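Long-range contacts in fuculose-1-phosphate aldolase (Thermus thermophilus, PDB 2FLF), which belongs to the class II aldolase and adducin N-terminal domain family, a mixed alpha-beta fold, and is modelled as an assembly of four chains: residues Phe17-Ile22 and Leu172-Glu177; His74-Arg79 and Ala132-Ala137; Thr81-Leu86 and Phe154-Lys159; Leu101-Pro106 and Leu115-Val120. One frame throughout, in Å; residues are numbered along the deposited sequence.

Interaction 1: residues Phe17-Ile22 and Leu172-Glu177; sequences FAQGLI and LMTTLE
Gln19 meets Thr174 at the nearest backbone approach of the two segments, where their CA atoms are 8.2 Å apart. The touch is slight: Gln19 CG lies 4.5 Å from Thr174 OG1. Both residues also pack on another chain, Gln19 on Phe17 and Thr174 on Ser23 of the second subunit, which places this side of the contact at a subunit boundary. At Gly20 the chain leaves helix 2-18. Its phi of 76° and two bonds back into the last helical turn define a Schellman motif, and its carbonyl oxygen accepts a hydrogen bond from Arg92. The turn brings Leu21 round to helix 162-192, and this residue supplies 75 of the 164 Å² buried between the segments. With chi1 at -59°, Leu21 CG stands opposite its own carbonyl carbon, and the two methyls divide the work. Leu21 CD1 lies 4.4 Å from Met173 CG and 4.3 Å from Thr174 OG1, about a turn before Glu177. Leu21 CD2 instead meets the aliphatic part of the acid, 3.4 Å from Glu177 CG, as the two side chains run alongside one another with opposite headings. The carboxylate is engaged away from Leu21: Glu177 OE2 accepts from the backbone N of Ala94 in helix 92-98, while OE1 is bonded to Gln181. No hydrogen bond joins the two segments, so their cohesion rests on van der Waals contact centred on one leucine, with the acid contributing its methylenes here and its carboxylate oxygens to hydrogen-bond partners outside the two segments.

Interaction 2: residues His74-Arg79 and Ala132-Ala137; sequences HREVYR and AALSVA
Glu76 contributes most to this helix-helix contact, with 84 of the 244 Å² buried, and uses mainly its carbon atoms. The axes of the short segments 74-79 and 132-137 approach to 8.2 Å and cross at -39°, close enough for alanines to serve as the meeting points. Glu76 CB lies 3.8 Å from Ala133 CB, and Glu76 CG is 3.7 Å from Ala137 CB. A bend at chi2 (62°) then carries the carboxylate alongside Leu134, the two side chains running in the same direction. An ion pair from Glu76 OE2 to Arg79 NH1 along its own helix is long, and Glu76 OE1 has a long, weak ion pair with Arg80. Ala137 is the second contributor: besides touching Glu76 CG, its CB sits against the main chain of helix 71-80, 3.3 Å from Glu76 O. Val77 comes third, laying CG2 over the backbone of Ala137, 3.6 Å from its CA, and reaching Val136 CG1 at 4.3 Å. Around this pair, Val73 extends the same seam on Ala133 and Val136, while Val77 also packs on Leu86 of strand 85-89 and on Ala83, joining the helix pair to the central sheet.

Interaction 3: residues Thr81-Leu86 and Phe154-Lys159; sequences TGARAL and FAVGLK
Arg84 and Ala85 both face Gly157 across the antiparallel pairing, two residues set against one, and the geometry fits a classic beta bulge. Two backbone hydrogen bonds are present here. Arg84 N donates to Gly157 O over 2.8 Å in a nearly straight bond of 176° at the hydrogen. Gly157 N returns one to Ala85 O at 3.1 Å, more bent (147°) and with the donor well above the carbonyl plane. One residue further on, Leu86 and Val156 form a non-hydrogen-bonded pair, where CA-H...O contacts supplement the bonds; Leu86 CA lies 3.4 Å from Ala155 O. The apolar contacts gather on the side of Leu86 and Val156. Val156 spreads its two methyls between partners: CG1 meets Ala83 CB at 3.3 Å, and CG2 meets Leu86 CD1 at 3.7 Å, the valine and Leu86 crossing at a slant. That side is covered by helices 71-80 and 130-142, whose Tyr78 and Leu140 both touch Leu86. Leu158 adds CD2 to the Ala83 backbone, 3.6 Å from its CA. A third kind of contact is aliphatic against carbonyl: the Arg84 chain, bent at chi2 and chi3, runs past the end of the other segment with CD 3.4 Å from Lys159 O. Beyond it, Glu168 of helix 162-192 accepts from the backbone N of both Leu158 and Lys159. The chemistry divides the contact: the hydrogen bonds between the two segments are all main-chain to main-chain, Leu86 and Val156 pack against helices 71-80 and 130-142, and no ion pair links the segments.

Interaction 4: residues Leu101-Pro106 and Leu115-Val120; sequences LSRLRP and LKEVPV
Arg103-Leu104 and Val118-Pro119 form the ladder of an antiparallel beta-hairpin with a long connection, at the border of the mixed sheet; strand 103-104 is outermost within this chain. Leu104 and Val118 make the hydrogen-bonded pair, exchanging two bonds of 2.7 Å: Leu104 N to Val118 O, with its donor above the carbonyl plane, and Val118 N to Leu104 O, with the donor in the plane of the Leu104 carbonyl. A longer bond, Val120 N to Ser102 O at 3.2 Å, extends the pairing. On the side facing helix 162-192, Leu104 CB rests 3.7 Å from Val118 CB, and Leu183 and Leu176 of that helix cover the two residues. Pro106 and Leu115 continue this apolar strip, crossing at about a right angle with Pro106 CG 4.1 Å from Leu115 CB. Leu101 packs on Trp189 of the third subunit. The other side carries charge. Glu117 has CG anti to its own backbone N (chi1 162°) and extends toward Arg103, which is poorly ordered. The carboxylate and guanidinium planes are 46° apart, and Glu117 OE1 sits over a guanidinium face, 3.3 Å from Arg103 NE: a salt bridge by charge alone, since the oxygen lies well out of plane and no N-H points at it.

Strands 85-89 (interaction 3) and 118-121 (interaction 4) belong to one mixed sheet, with strands 153-157 and 145-148 between them; the two contact centres are 17 Å apart. Interaction 2 joins helices 71-80 and 130-142, which pack on the Leu86 and Val156 face; its centre is 11 Å from that of interaction 3, and Tyr78 and His74 reach Leu86. Interaction 1 brings in helix 162-192, whose Leu172 and Met173 pack on strand 153-157 of interaction 3 and whose Leu176 touches Leu115 and Val118 of interaction 4. Interactions 1 and 2, 21 Å apart between centres, stand on opposite sides of the chain's centre. Along the chain, 17-22 and 172-177 enclose all other segments, while interactions 2 and 3 alternate, tying distant sequence into one alpha-beta unit.

Interaction 1: residues Phe17-Ile22 and Leu172-Glu177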
loop_
_atom_site.group_PDB
_atom_site.type_symbol
_atom_site.label_atom_id
_atom_site.label_comp_id
_atom_site.label_asym_id
_atom_site.label_seq_id
_atom_site.Cartn_x
_atom_site.Cartn_y
_atom_site.Cartn_z
ATOM N N PHE B 17 11.887 -5.242 3.090
ATOM C CA PHE B 17 11.558 -4.002 3.773
ATOM C C PHE B 17 10.467 -3.242 3.053
ATOM O O PHE B 17 9.588 -2.652 3.676
ATOM C CB PHE B 17 12.789 -3.100 3.916
ATOM C CG PHE B 17 12.512 -1.852 4.698
ATOM C CD1 PHE B 17 12.251 -1.928 6.064
ATOM C CD2 PHE B 17 12.407 -0.619 4.059
ATOM C CE1 PHE B 17 11.885 -0.804 6.766
ATOM C CE2 PHE B 17 12.036 0.515 4.755
ATOM C CZ PHE B 17 11.776 0.424 6.107
ATOM N N ALA B 18 10.553 -3.270 1.729
ATOM C CA ALA B 18 9.617 -2.601 0.838
ATOM C C ALA B 18 8.243 -3.236 0.899
ATOM O O ALA B 18 7.222 -2.557 0.906
ATOM C CB ALA B 18 10.141 -2.685 -0.575
ATOM N N GLN B 19 8.242 -4.558 0.942
ATOM C CA GLN B 19 7.020 -5.359 0.968
ATOM C C GLN B 19 6.349 -5.326 2.363
ATOM O O GLN B 19 5.306 -5.929 2.576
ATOM C CB GLN B 19 7.416 -6.783 0.541
ATOM C CG GLN B 19 6.344 -7.676 -0.031
ATOM C CD GLN B 19 5.711 -7.127 -1.292
ATOM O OE1 GLN B 19 6.243 -6.226 -1.928
ATOM N NE2 GLN B 19 4.553 -7.682 -1.662
ATOM N N GLY B 20 6.957 -4.619 3.309
ATOM C CA GLY B 20 6.401 -4.529 4.647
ATOM C C GLY B 20 6.571 -5.746 5.560
ATOM O O GLY B 20 6.051 -5.760 6.669
ATOM N N LEU B 21 7.329 -6.738 5.102
ATOM C CA LEU B 21 7.549 -7.994 5.816
ATOM C C LEU B 21 8.468 -8.024 7.029
ATOM O O LEU B 21 8.500 -9.016 7.745
ATOM C CB LEU B 21 7.990 -9.055 4.804
ATOM C CG LEU B 21 6.928 -9.259 3.712
ATOM C CD1 LEU B 21 7.463 -10.106 2.585
ATOM C CD2 LEU B 21 5.711 -9.947 4.333
ATOM N N ILE B 22 9.222 -6.948 7.238
ATOM C CA ILE B 22 10.128 -6.793 8.388
ATOM C C ILE B 22 10.309 -5.290 8.587
ATOM O O ILE B 22 10.235 -4.512 7.635
ATOM C CB ILE B 22 11.583 -7.363 8.147
ATOM C CG1 ILE B 22 12.325 -6.476 7.129
ATOM C CG2 ILE B 22 11.557 -8.832 7.654
ATOM C CD1 ILE B 22 13.578 -7.076 6.544
ATOM N N LEU B 172 9.082 -17.477 -1.019
ATOM C CA LEU B 172 8.046 -18.246 -0.358
ATOM C C LEU B 172 7.430 -17.375 0.734
ATOM O O LEU B 172 6.223 -17.455 1.006
ATOM C CB LEU B 172 8.620 -19.527 0.253
ATOM C CG LEU B 172 8.904 -20.645 -0.743
ATOM C CD1 LEU B 172 9.589 -21.807 -0.050
ATOM C CD2 LEU B 172 7.596 -21.070 -1.367
ATOM N N MET B 173 8.255 -16.536 1.354
ATOM C CA MET B 173 7.758 -15.653 2.403
ATOM C C MET B 173 6.700 -14.757 1.762
ATOM O O MET B 173 5.635 -14.487 2.320
ATOM C CB MET B 173 8.904 -14.815 2.962
ATOM C CG MET B 173 8.553 -14.009 4.209
ATOM S SD MET B 173 8.018 -15.025 5.580
ATOM C CE MET B 173 9.499 -15.706 6.230
ATOM N N THR B 174 7.024 -14.311 0.562
ATOM C CA THR B 174 6.164 -13.472 -0.240
ATOM C C THR B 174 4.861 -14.238 -0.532
ATOM O O THR B 174 3.777 -13.673 -0.458
ATOM C CB THR B 174 6.952 -13.113 -1.520
ATOM O OG1 THR B 174 7.423 -11.770 -1.431
ATOM C CG2 THR B 174 6.169 -13.301 -2.730
ATOM N N THR B 175 4.977 -15.531 -0.833
ATOM C CA THR B 175 3.823 -16.382 -1.131
ATOM C C THR B 175 2.880 -16.595 0.059
ATOM O O THR B 175 1.670 -16.663 -0.109
ATOM C CB THR B 175 4.266 -17.779 -1.601
ATOM O OG1 THR B 175 5.099 -17.662 -2.763
ATOM C CG2 THR B 175 3.042 -18.643 -1.924
ATOM N N LEU B 176 3.447 -16.731 1.253
ATOM C CA LEU B 176 2.650 -16.930 2.444
ATOM C C LEU B 176 1.745 -15.734 2.705
ATOM O O LEU B 176 0.545 -15.916 2.959
ATOM C CB LEU B 176 3.568 -17.166 3.639
ATOM C CG LEU B 176 3.009 -17.281 5.062
ATOM C CD1 LEU B 176 2.052 -18.450 5.195
ATOM C CD2 LEU B 176 4.190 -17.440 6.014
ATOM N N GLU B 177 2.310 -14.518 2.625
ATOM C CA GLU B 177 1.531 -13.300 2.876
ATOM C C GLU B 177 0.416 -13.076 1.879
ATOM O O GLU B 177 -0.626 -12.524 2.228
ATOM C CB GLU B 177 2.415 -12.044 2.902
ATOM C CG GLU B 177 2.665 -11.478 4.295
ATOM C CD GLU B 177 1.402 -11.074 5.064
ATOM O OE1 GLU B 177 0.907 -9.954 4.842
ATOM O OE2 GLU B 177 0.908 -11.861 5.896
#

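Interaction 2: residues His74-Arg79 and Ala132-Ala137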
loop_
_atom_site.group_PDB
_atom_site.type_symbol
_atom_site.label_atom_id
_atom_site.label_comp_id
_atom_site.label_asym_id
_atom_site.label_seq_id
_atom_site.Cartn_x
_atom_site.Cartn_y
_atom_site.Cartn_z
ATOM N N HIS B 74 18.526 -20.780 13.112
ATOM C CA HIS B 74 19.006 -21.100 11.775
ATOM C C HIS B 74 19.855 -22.359 11.800
ATOM O O HIS B 74 19.647 -23.285 11.006
ATOM C CB HIS B 74 19.807 -19.942 11.196
ATOM C CG HIS B 74 18.980 -18.728 10.893
ATOM N ND1 HIS B 74 18.738 -18.288 9.607
ATOM C CD2 HIS B 74 18.347 -17.856 11.713
ATOM C CE1 HIS B 74 17.998 -17.197 9.653
ATOM N NE2 HIS B 74 17.747 -16.914 10.919
ATOM N N ARG B 75 20.801 -22.402 12.729
ATOM C CA ARG B 75 21.689 -23.545 12.856
ATOM C C ARG B 75 20.979 -24.853 13.173
ATOM O O ARG B 75 21.373 -25.917 12.687
ATOM C CB ARG B 75 22.720 -23.290 13.939
ATOM C CG ARG B 75 23.412 -24.559 14.387
ATOM C CD ARG B 75 23.784 -24.435 15.828
ATOM N NE ARG B 75 25.124 -23.902 15.965
ATOM C CZ ARG B 75 25.652 -23.538 17.121
ATOM N NH1 ARG B 75 24.931 -23.642 18.233
ATOM N NH2 ARG B 75 26.910 -23.124 17.168
ATOM N N GLU B 76 19.954 -24.784 14.014
ATOM C CA GLU B 76 19.233 -25.995 14.363
ATOM C C GLU B 76 18.541 -26.515 13.112
ATOM O O GLU B 76 18.281 -27.708 12.992
ATOM C CB GLU B 76 18.219 -25.719 15.473
ATOM C CG GLU B 76 17.597 -26.981 16.070
ATOM C CD GLU B 76 18.608 -27.921 16.747
ATOM O OE1 GLU B 76 18.212 -29.060 17.066
ATOM O OE2 GLU B 76 19.781 -27.534 16.971
ATOM N N VAL B 77 18.264 -25.616 12.167
ATOM C CA VAL B 77 17.612 -25.992 10.920
ATOM C C VAL B 77 18.616 -26.580 9.921
ATOM O O VAL B 77 18.312 -27.540 9.211
ATOM C CB VAL B 77 16.884 -24.780 10.292
ATOM C CG1 VAL B 77 16.869 -24.883 8.785
ATOM C CG2 VAL B 77 15.457 -24.734 10.781
ATOM N N TYR B 78 19.818 -26.019 9.865
ATOM C CA TYR B 78 20.814 -26.523 8.934
ATOM C C TYR B 78 21.405 -27.824 9.449
ATOM O O TYR B 78 21.951 -28.624 8.688
ATOM C CB TYR B 78 21.902 -25.476 8.720
ATOM C CG TYR B 78 21.413 -24.275 7.953
ATOM C CD1 TYR B 78 21.658 -22.977 8.409
ATOM C CD2 TYR B 78 20.732 -24.428 6.743
ATOM C CE1 TYR B 78 21.244 -21.858 7.675
ATOM C CE2 TYR B 78 20.308 -23.308 5.996
ATOM C CZ TYR B 78 20.570 -22.034 6.469
ATOM O OH TYR B 78 20.175 -20.946 5.735
ATOM N N ARG B 79 21.266 -28.044 10.746
ATOM C CA ARG B 79 21.800 -29.243 11.358
ATOM C C ARG B 79 20.946 -30.429 11.064
ATOM O O ARG B 79 21.434 -31.471 10.657
ATOM C CB ARG B 79 21.869 -29.090 12.868
ATOM C CG ARG B 79 23.182 -28.591 13.387
ATOM C CD ARG B 79 23.117 -28.489 14.877
ATOM N NE ARG B 79 24.305 -27.830 15.392
ATOM C CZ ARG B 79 24.461 -27.489 16.662
ATOM N NH1 ARG B 79 23.494 -27.754 17.541
ATOM N NH2 ARG B 79 25.577 -26.883 17.046
ATOM N N ALA B 132 12.189 -23.295 20.573
ATOM C CA ALA B 132 11.551 -22.832 19.346
ATOM C C ALA B 132 12.394 -23.220 18.123
ATOM O O ALA B 132 11.861 -23.452 17.039
ATOM C CB ALA B 132 11.361 -21.333 19.396
ATOM N N ALA B 133 13.707 -23.303 18.301
ATOM C CA ALA B 133 14.577 -23.667 17.198
ATOM C C ALA B 133 14.338 -25.123 16.827
ATOM O O ALA B 133 14.126 -25.470 15.661
ATOM C CB ALA B 133 16.032 -23.447 17.589
ATOM N N LEU B 134 14.377 -25.970 17.843
ATOM C CA LEU B 134 14.156 -27.390 17.689
ATOM C C LEU B 134 12.771 -27.598 17.081
ATOM O O LEU B 134 12.583 -28.435 16.184
ATOM C CB LEU B 134 14.213 -28.049 19.061
ATOM C CG LEU B 134 14.462 -29.552 19.152
ATOM C CD1 LEU B 134 15.941 -29.853 18.918
ATOM C CD2 LEU B 134 14.051 -30.024 20.526
ATOM N N SER B 135 11.793 -26.836 17.567
ATOM C CA SER B 135 10.428 -26.959 17.056
ATOM C C SER B 135 10.310 -26.443 15.607
ATOM O O SER B 135 9.546 -26.994 14.786
ATOM C CB SER B 135 9.460 -26.209 17.964
ATOM O OG SER B 135 8.159 -26.758 17.849
ATOM N N VAL B 136 11.078 -25.399 15.296
ATOM C CA VAL B 136 11.081 -24.827 13.967
ATOM C C VAL B 136 11.863 -25.735 13.038
ATOM O O VAL B 136 11.517 -25.907 11.866
ATOM C CB VAL B 136 11.741 -23.412 13.969
ATOM C CG1 VAL B 136 12.020 -22.931 12.551
ATOM C CG2 VAL B 136 10.842 -22.438 14.636
ATOM N N ALA B 137 12.921 -26.327 13.565
ATOM C CA ALA B 137 13.752 -27.176 12.724
ATOM C C ALA B 137 13.053 -28.430 12.211
ATOM O O ALA B 137 13.229 -28.806 11.043
ATOM C CB ALA B 137 15.030 -27.553 13.461
#

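Interaction 3: residues Thr81-Leu86 and Phe154-Lys159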
loop_
_atom_site.group_PDB
_atom_site.type_symbol
_atom_site.label_atom_id
_atom_site.label_comp_id
_atom_site.label_asym_id
_atom_site.label_seq_id
_atom_site.Cartn_x
_atom_site.Cartn_y
_atom_site.Cartn_z
ATOM N N THR B 81 18.361 -30.504 8.829
ATOM C CA THR B 81 17.660 -30.357 7.556
ATOM C C THR B 81 18.552 -30.147 6.327
ATOM O O THR B 81 19.756 -29.903 6.440
ATOM C CB THR B 81 16.673 -29.168 7.691
ATOM O OG1 THR B 81 15.541 -29.578 8.468
ATOM C CG2 THR B 81 16.221 -28.650 6.349
ATOM N N GLY B 82 17.952 -30.255 5.145
ATOM C CA GLY B 82 18.698 -30.067 3.915
ATOM C C GLY B 82 18.608 -28.629 3.436
ATOM O O GLY B 82 19.212 -28.257 2.420
ATOM N N ALA B 83 17.846 -27.825 4.176
ATOM C CA ALA B 83 17.653 -26.415 3.861
ATOM C C ALA B 83 18.961 -25.782 3.447
ATOM O O ALA B 83 20.005 -26.066 4.019
ATOM C CB ALA B 83 17.093 -25.684 5.061
ATOM N N ARG B 84 18.912 -24.912 2.451
ATOM C CA ARG B 84 20.129 -24.280 2.000
ATOM C C ARG B 84 20.031 -22.777 2.074
ATOM O O ARG B 84 20.911 -22.059 1.605
ATOM C CB ARG B 84 20.463 -24.736 0.590
ATOM C CG ARG B 84 20.578 -26.234 0.472
ATOM C CD ARG B 84 21.657 -26.624 -0.527
ATOM N NE ARG B 84 23.022 -26.581 0.006
ATOM C CZ ARG B 84 23.458 -27.303 1.039
ATOM N NH1 ARG B 84 22.641 -28.134 1.685
ATOM N NH2 ARG B 84 24.730 -27.228 1.401
ATOM N N ALA B 85 18.960 -22.307 2.691
ATOM C CA ALA B 85 18.741 -20.879 2.861
ATOM C C ALA B 85 17.591 -20.812 3.845
ATOM O O ALA B 85 16.780 -21.733 3.918
ATOM C CB ALA B 85 18.375 -20.246 1.545
ATOM N N LEU B 86 17.522 -19.742 4.622
ATOM C CA LEU B 86 16.464 -19.629 5.602
ATOM C C LEU B 86 16.141 -18.145 5.776
ATOM O O LEU B 86 17.041 -17.314 5.996
ATOM C CB LEU B 86 16.930 -20.256 6.919
ATOM C CG LEU B 86 15.902 -20.479 8.029
ATOM C CD1 LEU B 86 14.993 -21.630 7.653
ATOM C CD2 LEU B 86 16.610 -20.804 9.332
ATOM N N PHE B 154 8.807 -18.642 9.053
ATOM C CA PHE B 154 10.072 -19.193 8.605
ATOM C C PHE B 154 9.935 -19.860 7.261
ATOM O O PHE B 154 9.113 -20.752 7.112
ATOM C CB PHE B 154 10.574 -20.243 9.577
ATOM C CG PHE B 154 10.995 -19.692 10.869
ATOM C CD1 PHE B 154 10.063 -19.376 11.829
ATOM C CD2 PHE B 154 12.332 -19.457 11.126
ATOM C CE1 PHE B 154 10.464 -18.835 13.006
ATOM C CE2 PHE B 154 12.722 -18.915 12.302
ATOM C CZ PHE B 154 11.807 -18.606 13.235
ATOM N N ALA B 155 10.758 -19.446 6.299
ATOM C CA ALA B 155 10.742 -20.038 4.960
ATOM C C ALA B 155 12.111 -20.621 4.579
ATOM O O ALA B 155 13.154 -19.970 4.703
ATOM C CB ALA B 155 10.316 -18.994 3.930
ATOM N N VAL B 156 12.092 -21.848 4.097
ATOM C CA VAL B 156 13.299 -22.560 3.694
ATOM C C VAL B 156 13.494 -22.479 2.176
ATOM O O VAL B 156 12.541 -22.306 1.438
ATOM C CB VAL B 156 13.192 -24.075 4.098
ATOM C CG1 VAL B 156 14.310 -24.882 3.469
ATOM C CG2 VAL B 156 13.224 -24.218 5.605
ATOM N N GLY B 157 14.739 -22.609 1.739
ATOM C CA GLY B 157 15.077 -22.599 0.336
ATOM C C GLY B 157 15.928 -23.843 0.158
ATOM O O GLY B 157 16.551 -24.275 1.121
ATOM N N LEU B 158 15.992 -24.409 -1.047
ATOM C CA LEU B 158 16.749 -25.641 -1.251
ATOM C C LEU B 158 17.594 -25.690 -2.500
ATOM O O LEU B 158 18.306 -26.668 -2.719
ATOM C CB LEU B 158 15.794 -26.834 -1.300
ATOM C CG LEU B 158 14.726 -26.911 -0.220
ATOM C CD1 LEU B 158 13.685 -27.947 -0.590
ATOM C CD2 LEU B 158 15.390 -27.201 1.117
ATOM N N LYS B 159 17.500 -24.679 -3.353
ATOM C CA LYS B 159 18.303 -24.718 -4.558
ATOM C C LYS B 159 19.744 -25.000 -4.160
ATOM O O LYS B 159 20.131 -24.801 -3.019
ATOM C CB LYS B 159 18.217 -23.403 -5.328
ATOM C CG LYS B 159 17.151 -23.390 -6.396
ATOM C CD LYS B 159 15.784 -23.216 -5.808
ATOM C CE LYS B 159 14.787 -23.037 -6.913
ATOM N NZ LYS B 159 15.352 -22.109 -7.925
#

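Interaction 4: residues Leu101-Pro106 and Leu115-Val120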
loop_
_atom_site.group_PDB
_atom_site.type_symbol
_atom_site.label_atom_id
_atom_site.label_comp_id
_atom_site.label_asym_id
_atom_site.label_seq_id
_atom_site.Cartn_x
_atom_site.Cartn_y
_atom_site.Cartn_z
ATOM N N LEU B 101 -5.102 -20.398 14.461
ATOM C CA LEU B 101 -4.930 -21.668 13.775
ATOM C C LEU B 101 -3.765 -22.522 14.295
ATOM O O LEU B 101 -2.997 -22.104 15.159
ATOM C CB LEU B 101 -4.801 -21.430 12.267
ATOM C CG LEU B 101 -5.988 -20.778 11.523
ATOM C CD1 LEU B 101 -6.037 -21.276 10.066
ATOM C CD2 LEU B 101 -7.291 -21.141 12.197
ATOM N N SER B 102 -3.654 -23.737 13.773
ATOM C CA SER B 102 -2.609 -24.681 14.163
ATOM C C SER B 102 -1.936 -25.093 12.892
ATOM O O SER B 102 -0.919 -25.774 12.891
ATOM C CB SER B 102 -3.213 -25.924 14.835
ATOM O OG SER B 102 -3.473 -25.696 16.206
ATOM N N ARG B 103 -2.566 -24.678 11.805
ATOM C CA ARG B 103 -2.117 -24.944 10.449
ATOM C C ARG B 103 -2.802 -23.920 9.541
ATOM O O ARG B 103 -3.968 -23.567 9.757
ATOM C CB ARG B 103 -2.548 -26.348 10.027
ATOM C CG ARG B 103 -2.047 -27.481 10.947
ATOM C CD ARG B 103 -2.466 -28.947 10.460
ATOM N NE ARG B 103 -1.688 -29.995 11.189
ATOM C CZ ARG B 103 -1.785 -31.331 11.004
ATOM N NH1 ARG B 103 -2.665 -31.828 10.097
ATOM N NH2 ARG B 103 -0.962 -32.179 11.692
ATOM N N LEU B 104 -2.082 -23.436 8.538
ATOM C CA LEU B 104 -2.638 -22.477 7.587
ATOM C C LEU B 104 -2.666 -23.223 6.274
ATOM O O LEU B 104 -1.633 -23.773 5.867
ATOM C CB LEU B 104 -1.734 -21.256 7.459
ATOM C CG LEU B 104 -2.457 -19.913 7.493
ATOM C CD1 LEU B 104 -2.958 -19.655 8.896
ATOM C CD2 LEU B 104 -1.516 -18.816 7.080
ATOM N N ARG B 105 -3.832 -23.247 5.620
ATOM C CA ARG B 105 -4.007 -23.975 4.343
ATOM C C ARG B 105 -4.350 -23.005 3.218
ATOM O O ARG B 105 -5.489 -22.574 3.079
ATOM C CB ARG B 105 -5.143 -25.007 4.453
ATOM C CG ARG B 105 -5.306 -25.695 5.808
ATOM C CD ARG B 105 -4.372 -26.895 5.980
ATOM N NE ARG B 105 -5.062 -28.178 5.855
ATOM C CZ ARG B 105 -6.009 -28.612 6.682
ATOM N NH1 ARG B 105 -6.401 -27.873 7.716
ATOM N NH2 ARG B 105 -6.565 -29.794 6.475
ATOM N N PRO B 106 -3.367 -22.659 2.387
ATOM C CA PRO B 106 -3.657 -21.721 1.298
ATOM C C PRO B 106 -4.895 -22.142 0.499
ATOM O O PRO B 106 -5.076 -23.324 0.234
ATOM C CB PRO B 106 -2.390 -21.782 0.443
ATOM C CG PRO B 106 -1.317 -22.224 1.400
ATOM C CD PRO B 106 -2.021 -23.246 2.246
ATOM N N LEU B 115 3.631 -23.782 -0.322
ATOM C CA LEU B 115 3.215 -23.628 1.054
ATOM C C LEU B 115 2.080 -24.572 1.319
ATOM O O LEU B 115 1.224 -24.328 2.176
ATOM C CB LEU B 115 2.795 -22.196 1.332
ATOM C CG LEU B 115 3.994 -21.258 1.293
ATOM C CD1 LEU B 115 3.606 -19.938 1.921
ATOM C CD2 LEU B 115 5.163 -21.890 2.049
ATOM N N LYS B 116 2.099 -25.642 0.534
ATOM C CA LYS B 116 1.152 -26.729 0.590
ATOM C C LYS B 116 0.339 -26.700 1.883
ATOM O O LYS B 116 -0.883 -26.732 1.841
ATOM C CB LYS B 116 1.935 -28.040 0.477
ATOM C CG LYS B 116 2.897 -28.107 -0.722
ATOM C CD LYS B 116 3.994 -29.190 -0.522
ATOM C CE LYS B 116 3.459 -30.599 -0.185
ATOM N NZ LYS B 116 2.850 -31.284 -1.356
ATOM N N GLU B 117 1.036 -26.655 3.020
ATOM C CA GLU B 117 0.439 -26.593 4.366
ATOM C C GLU B 117 1.408 -25.830 5.303
ATOM O O GLU B 117 2.614 -26.127 5.351
ATOM C CB GLU B 117 0.174 -28.005 4.899
ATOM C CG GLU B 117 -0.025 -28.079 6.411
ATOM C CD GLU B 117 -0.507 -29.443 6.873
ATOM O OE1 GLU B 117 -0.482 -29.718 8.102
ATOM O OE2 GLU B 117 -0.923 -30.238 5.999
ATOM N N VAL B 118 0.881 -24.853 6.043
ATOM C CA VAL B 118 1.720 -24.033 6.909
ATOM C C VAL B 118 1.443 -24.201 8.383
ATOM O O VAL B 118 0.555 -23.564 8.946
ATOM C CB VAL B 118 1.589 -22.537 6.550
ATOM C CG1 VAL B 118 2.478 -21.704 7.459
ATOM C CG2 VAL B 118 1.963 -22.329 5.089
ATOM N N PRO B 119 2.234 -25.044 9.042
ATOM C CA PRO B 119 2.076 -25.306 10.467
ATOM C C PRO B 119 2.326 -24.087 11.338
ATOM O O PRO B 119 3.004 -23.138 10.939
ATOM C CB PRO B 119 3.094 -26.423 10.719
ATOM C CG PRO B 119 4.168 -26.088 9.785
ATOM C CD PRO B 119 3.431 -25.714 8.516
ATOM N N VAL B 120 1.782 -24.118 12.541
ATOM C CA VAL B 120 1.994 -23.027 13.464
ATOM C C VAL B 120 2.493 -23.524 14.808
ATOM O O VAL B 120 1.716 -23.974 15.646
ATOM C CB VAL B 120 0.731 -22.248 13.688
ATOM C CG1 VAL B 120 1.034 -21.023 14.557
ATOM C CG2 VAL B 120 0.146 -21.893 12.347
#